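Local coordinates for protein phosphoribosylamine--glycine ligase (PDB 1VKZ) that catalyses the ATP-dependent ligation of glycine to 5-phosphoribosylamine, giving glycinamide ribonucleotide in de novo purine biosynthesis, at residues P293-F306 with P321-L333. Numbering follows the deposited sequence.
Sequences PETEVIVTLNPEGF and PVEPRGFAVDVVL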
loop_
_atom_site.group_PDB
_atom_site.type_symbol
_atom_site.label_atom_id
_atom_site.label_comp_id
_atom_site.label_asym_id
_atom_site.label_seq_id
_atom_site.Cartn_x
_atom_site.Cartn_y
_atom_site.Cartn_z
ATOM N N PRO A 293 2.480 5.666 1.164
ATOM C CA PRO A 293 3.157 6.374 0.101
ATOM C C PRO A 293 4.373 5.704 -0.531
ATOM O O PRO A 293 5.233 6.414 -1.038
ATOM C CB PRO A 293 3.594 7.621 0.821
ATOM C CG PRO A 293 3.820 7.190 2.242
ATOM C CD PRO A 293 3.182 5.853 2.441
ATOM N N GLU A 294 4.462 4.377 -0.550
ATOM C CA GLU A 294 5.632 3.756 -1.202
ATOM C C GLU A 294 5.664 3.973 -2.712
ATOM O O GLU A 294 6.710 4.117 -3.298
ATOM C CB GLU A 294 5.702 2.254 -0.936
ATOM C CG GLU A 294 6.053 1.872 0.493
ATOM C CD GLU A 294 4.850 1.441 1.286
ATOM O OE1 GLU A 294 3.800 2.095 1.148
ATOM O OE2 GLU A 294 4.966 0.460 2.042
ATOM N N THR A 295 4.504 3.941 -3.342
ATOM C CA THR A 295 4.403 4.123 -4.794
ATOM C C THR A 295 4.983 5.444 -5.255
ATOM O O THR A 295 5.730 5.496 -6.240
ATOM C CB THR A 295 2.915 4.019 -5.254
ATOM O OG1 THR A 295 2.392 2.692 -5.043
ATOM C CG2 THR A 295 2.769 4.275 -6.768
ATOM N N GLU A 296 4.628 6.515 -4.555
ATOM C CA GLU A 296 5.172 7.869 -4.809
ATOM C C GLU A 296 6.686 7.791 -4.919
ATOM O O GLU A 296 7.270 8.317 -5.844
ATOM C CB GLU A 296 4.783 8.837 -3.670
ATOM C CG GLU A 296 3.322 9.261 -3.654
ATOM C CD GLU A 296 2.359 8.323 -2.935
ATOM O OE1 GLU A 296 2.505 7.069 -2.938
ATOM O OE2 GLU A 296 1.383 8.865 -2.386
ATOM N N VAL A 297 7.318 7.107 -3.977
ATOM C CA VAL A 297 8.775 7.039 -3.950
ATOM C C VAL A 297 9.323 6.184 -5.084
ATOM O O VAL A 297 10.249 6.582 -5.765
ATOM C CB VAL A 297 9.281 6.546 -2.588
ATOM C CG1 VAL A 297 10.787 6.428 -2.589
ATOM C CG2 VAL A 297 8.897 7.532 -1.540
ATOM N N ILE A 298 8.766 5.000 -5.245
ATOM C CA ILE A 298 9.193 4.048 -6.256
ATOM C C ILE A 298 9.095 4.695 -7.619
ATOM O O ILE A 298 10.028 4.687 -8.385
ATOM C CB ILE A 298 8.324 2.756 -6.185
ATOM C CG1 ILE A 298 8.628 1.970 -4.898
ATOM C CG2 ILE A 298 8.571 1.868 -7.410
ATOM C CD1 ILE A 298 7.499 0.905 -4.437
ATOM N N VAL A 299 7.944 5.266 -7.911
ATOM C CA VAL A 299 7.699 5.958 -9.182
ATOM C C VAL A 299 8.685 7.104 -9.429
ATOM O O VAL A 299 9.185 7.279 -10.533
ATOM C CB VAL A 299 6.244 6.481 -9.214
ATOM C CG1 VAL A 299 5.996 7.379 -10.378
ATOM C CG2 VAL A 299 5.261 5.295 -9.253
ATOM N N THR A 300 8.971 7.880 -8.391
ATOM C CA THR A 300 9.868 9.009 -8.537
ATOM C C THR A 300 11.262 8.504 -8.751
ATOM O O THR A 300 12.060 9.217 -9.284
ATOM C CB THR A 300 9.840 9.932 -7.307
ATOM O OG1 THR A 300 8.516 10.390 -7.079
ATOM C CG2 THR A 300 10.600 11.217 -7.569
ATOM N N LEU A 301 11.559 7.270 -8.343
ATOM C CA LEU A 301 12.912 6.721 -8.537
ATOM C C LEU A 301 13.211 6.276 -9.964
ATOM O O LEU A 301 14.367 6.222 -10.343
ATOM C CB LEU A 301 13.184 5.560 -7.578
ATOM C CG LEU A 301 13.394 5.955 -6.117
ATOM C CD1 LEU A 301 13.397 4.716 -5.229
ATOM C CD2 LEU A 301 14.678 6.757 -5.933
ATOM N N ASN A 302 12.180 5.936 -10.737
ATOM C CA ASN A 302 12.331 5.606 -12.178
ATOM C C ASN A 302 11.005 5.517 -12.921
ATOM O O ASN A 302 10.529 4.423 -13.162
ATOM C CB ASN A 302 13.047 4.262 -12.374
ATOM C CG ASN A 302 13.416 4.018 -13.820
ATOM O OD1 ASN A 302 13.114 4.838 -14.672
ATOM N ND2 ASN A 302 14.066 2.895 -14.103
ATOM N N PRO A 303 10.422 6.645 -13.301
ATOM C CA PRO A 303 9.097 6.668 -13.909
ATOM C C PRO A 303 8.987 5.828 -15.181
ATOM O O PRO A 303 7.991 5.130 -15.392
ATOM C CB PRO A 303 8.913 8.144 -14.269
ATOM C CG PRO A 303 9.769 8.851 -13.355
ATOM C CD PRO A 303 10.973 7.998 -13.184
ATOM N N GLU A 304 10.026 5.923 -16.002
ATOM C CA GLU A 304 10.203 5.128 -17.197
ATOM C C GLU A 304 10.110 3.630 -16.954
ATOM O O GLU A 304 9.367 2.921 -17.636
ATOM C CB GLU A 304 11.597 5.396 -17.766
ATOM C CG GLU A 304 11.789 6.701 -18.525
ATOM C CD GLU A 304 13.139 6.765 -19.257
ATOM O OE1 GLU A 304 14.166 6.317 -18.690
ATOM O OE2 GLU A 304 13.177 7.261 -20.402
ATOM N N GLY A 305 10.900 3.156 -15.998
ATOM C CA GLY A 305 11.071 1.738 -15.748
ATOM C C GLY A 305 9.843 1.139 -15.107
ATOM O O GLY A 305 9.457 0.022 -15.424
ATOM N N PHE A 306 9.220 1.890 -14.213
ATOM C CA PHE A 306 7.943 1.458 -13.645
ATOM C C PHE A 306 6.919 1.273 -14.777
ATOM O O PHE A 306 6.396 0.185 -14.981
ATOM C CB PHE A 306 7.441 2.448 -12.588
ATOM C CG PHE A 306 6.092 2.104 -12.043
ATOM C CD1 PHE A 306 5.955 1.158 -11.056
ATOM C CD2 PHE A 306 4.955 2.712 -12.542
ATOM C CE1 PHE A 306 4.701 0.821 -10.558
ATOM C CE2 PHE A 306 3.720 2.371 -12.066
ATOM C CZ PHE A 306 3.597 1.408 -11.053
ATOM N N PRO A 321 14.103 -5.322 -15.227
ATOM C CA PRO A 321 14.301 -4.799 -13.867
ATOM C C PRO A 321 14.053 -3.298 -13.696
ATOM O O PRO A 321 14.417 -2.505 -14.564
ATOM C CB PRO A 321 15.789 -5.089 -13.590
ATOM C CG PRO A 321 16.127 -6.238 -14.449
ATOM C CD PRO A 321 15.230 -6.166 -15.654
ATOM N N VAL A 322 13.474 -2.913 -12.564
ATOM C CA VAL A 322 13.273 -1.496 -12.272
ATOM C C VAL A 322 14.386 -0.936 -11.377
ATOM O O VAL A 322 14.338 -1.067 -10.157
ATOM C CB VAL A 322 11.902 -1.275 -11.651
ATOM C CG1 VAL A 322 11.672 0.205 -11.325
ATOM C CG2 VAL A 322 10.846 -1.818 -12.621
ATOM N N GLU A 323 15.365 -0.294 -12.000
ATOM C CA GLU A 323 16.517 0.232 -11.300
ATOM C C GLU A 323 16.207 1.647 -10.816
ATOM O O GLU A 323 15.785 2.496 -11.595
ATOM C CB GLU A 323 17.745 0.270 -12.221
ATOM C CG GLU A 323 17.981 -0.980 -13.085
ATOM C CD GLU A 323 18.692 -2.117 -12.357
ATOM O OE1 GLU A 323 18.312 -2.421 -11.194
ATOM O OE2 GLU A 323 19.626 -2.717 -12.963
ATOM N N PRO A 324 16.447 1.922 -9.542
ATOM C CA PRO A 324 16.263 3.263 -9.027
ATOM C C PRO A 324 17.381 4.221 -9.421
ATOM O O PRO A 324 18.573 3.858 -9.380
ATOM C CB PRO A 324 16.294 3.051 -7.522
ATOM C CG PRO A 324 17.149 1.833 -7.321
ATOM C CD PRO A 324 16.912 0.981 -8.505
ATOM N N ARG A 325 17.006 5.442 -9.795
ATOM C CA ARG A 325 17.981 6.487 -10.052
ATOM C C ARG A 325 17.935 7.494 -8.910
ATOM O O ARG A 325 16.953 8.163 -8.691
ATOM C CB ARG A 325 17.719 7.157 -11.400
ATOM C CG ARG A 325 18.203 6.347 -12.612
ATOM C CD ARG A 325 17.167 5.374 -13.184
ATOM N NE ARG A 325 15.931 6.039 -13.621
ATOM C CZ ARG A 325 15.794 6.757 -14.743
ATOM N NH1 ARG A 325 16.820 6.949 -15.579
ATOM N NH2 ARG A 325 14.611 7.302 -15.023
ATOM N N GLY A 326 19.015 7.574 -8.162
ATOM C CA GLY A 326 19.116 8.529 -7.084
ATOM C C GLY A 326 18.279 8.086 -5.918
ATOM O O GLY A 326 18.043 6.912 -5.764
ATOM N N PHE A 327 17.856 9.049 -5.105
ATOM C CA PHE A 327 17.039 8.812 -3.935
ATOM C C PHE A 327 15.788 9.677 -3.992
ATOM O O PHE A 327 15.810 10.798 -4.477
ATOM C CB PHE A 327 17.824 9.145 -2.676
ATOM C CG PHE A 327 18.992 8.230 -2.407
ATOM C CD1 PHE A 327 20.242 8.493 -2.945
ATOM C CD2 PHE A 327 18.850 7.136 -1.575
ATOM C CE1 PHE A 327 21.326 7.659 -2.673
ATOM C CE2 PHE A 327 19.927 6.285 -1.318
ATOM C CZ PHE A 327 21.159 6.549 -1.860
ATOM N N ALA A 328 14.689 9.138 -3.492
ATOM C CA ALA A 328 13.440 9.884 -3.374
ATOM C C ALA A 328 12.969 9.915 -1.896
ATOM O O ALA A 328 13.140 8.935 -1.155
ATOM C CB ALA A 328 12.383 9.273 -4.287
ATOM N N VAL A 329 12.448 11.068 -1.464
ATOM C CA VAL A 329 11.876 11.217 -0.147
ATOM C C VAL A 329 10.467 11.741 -0.346
ATOM O O VAL A 329 10.228 12.685 -1.113
ATOM C CB VAL A 329 12.718 12.167 0.773
ATOM C CG1 VAL A 329 11.999 12.500 2.076
ATOM C CG2 VAL A 329 14.045 11.539 1.120
ATOM N N ASP A 330 9.526 11.129 0.353
ATOM C CA ASP A 330 8.146 11.593 0.382
ATOM C C ASP A 330 7.863 12.120 1.788
ATOM O O ASP A 330 7.926 11.355 2.734
ATOM C CB ASP A 330 7.236 10.396 0.046
ATOM C CG ASP A 330 5.755 10.745 -0.017
ATOM O OD1 ASP A 330 5.363 11.912 0.264
ATOM O OD2 ASP A 330 4.908 9.878 -0.362
ATOM N N VAL A 331 7.604 13.419 1.926
ATOM C CA VAL A 331 7.086 13.951 3.157
ATOM C C VAL A 331 5.593 14.147 2.930
ATOM O O VAL A 331 5.192 14.940 2.092
ATOM C CB VAL A 331 7.754 15.304 3.626
ATOM C CG1 VAL A 331 6.971 15.933 4.792
ATOM C CG2 VAL A 331 9.189 15.113 4.041
ATOM N N VAL A 332 4.789 13.413 3.693
ATOM C CA VAL A 332 3.370 13.513 3.631
ATOM C C VAL A 332 2.917 14.686 4.518
ATOM O O VAL A 332 3.256 14.739 5.710
ATOM C CB VAL A 332 2.686 12.192 4.084
ATOM C CG1 VAL A 332 1.165 12.286 3.915
ATOM C CG2 VAL A 332 3.214 10.988 3.311
ATOM N N LEU A 333 2.164 15.626 3.927
ATOM C CA LEU A 333 1.355 16.568 4.716
ATOM C C LEU A 333 -0.081 16.050 4.864
ATOM O O LEU A 333 -0.765 15.758 3.880
ATOM C CB LEU A 333 1.354 17.965 4.114
ATOM C CG LEU A 333 2.706 18.428 3.588
ATOM C CD1 LEU A 333 2.516 19.762 2.868
ATOM C CD2 LEU A 333 3.679 18.517 4.706
#
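Leu-301 packs its CD2 over the backbone of Gly-326 and Ala-328, 3.8 Å from Ala-328 CB, while its CB meets Pro-324 CB. Leu-301 O takes a nearly straight bond from Arg-325 N (2.8 Å, 169°), holding the loop at Arg-325 close. One turn back, Val-297 spans two inward-pointing residues on one face of the strand: CG1, anti to the backbone N (chi1 178°), lies 3.7 Å from Ala-328 CB, and CG2 reaches Asp-330 CB. Asn-302 is the N-cap of helix 303-315: its OD1 accepts from Gly-305 N (3.1 Å), the donor standing above the amide plane, and its ND2 makes a weak bond to Glu-323 O. The bent Arg-325 chain brings NH2 within 2.9 Å of Asn-302 OD1 and into a long salt bridge with Glu-304 OE1 (3.8 Å), which lies well out of the guanidinium plane, an attraction of charges alone. An alanine in place of Asn-302 would probably leave Gly-305 N without its capping acceptor and Glu-323 O without its amide donor. Asp-330 OD2 approaches Glu-296 but is hydrogen-bonded to His-377, which probably eases the proximity of the two carboxylates. Helix 294-301 of the ATP-grasp region runs at 152° to strand segment 327-333, layered on one face of an antiparallel sheet in which strand 327-334 lies between 233-236 and 374-382; helix 385-398 covers the other face, and helix 25-36 meets Thr-295 and Val-299.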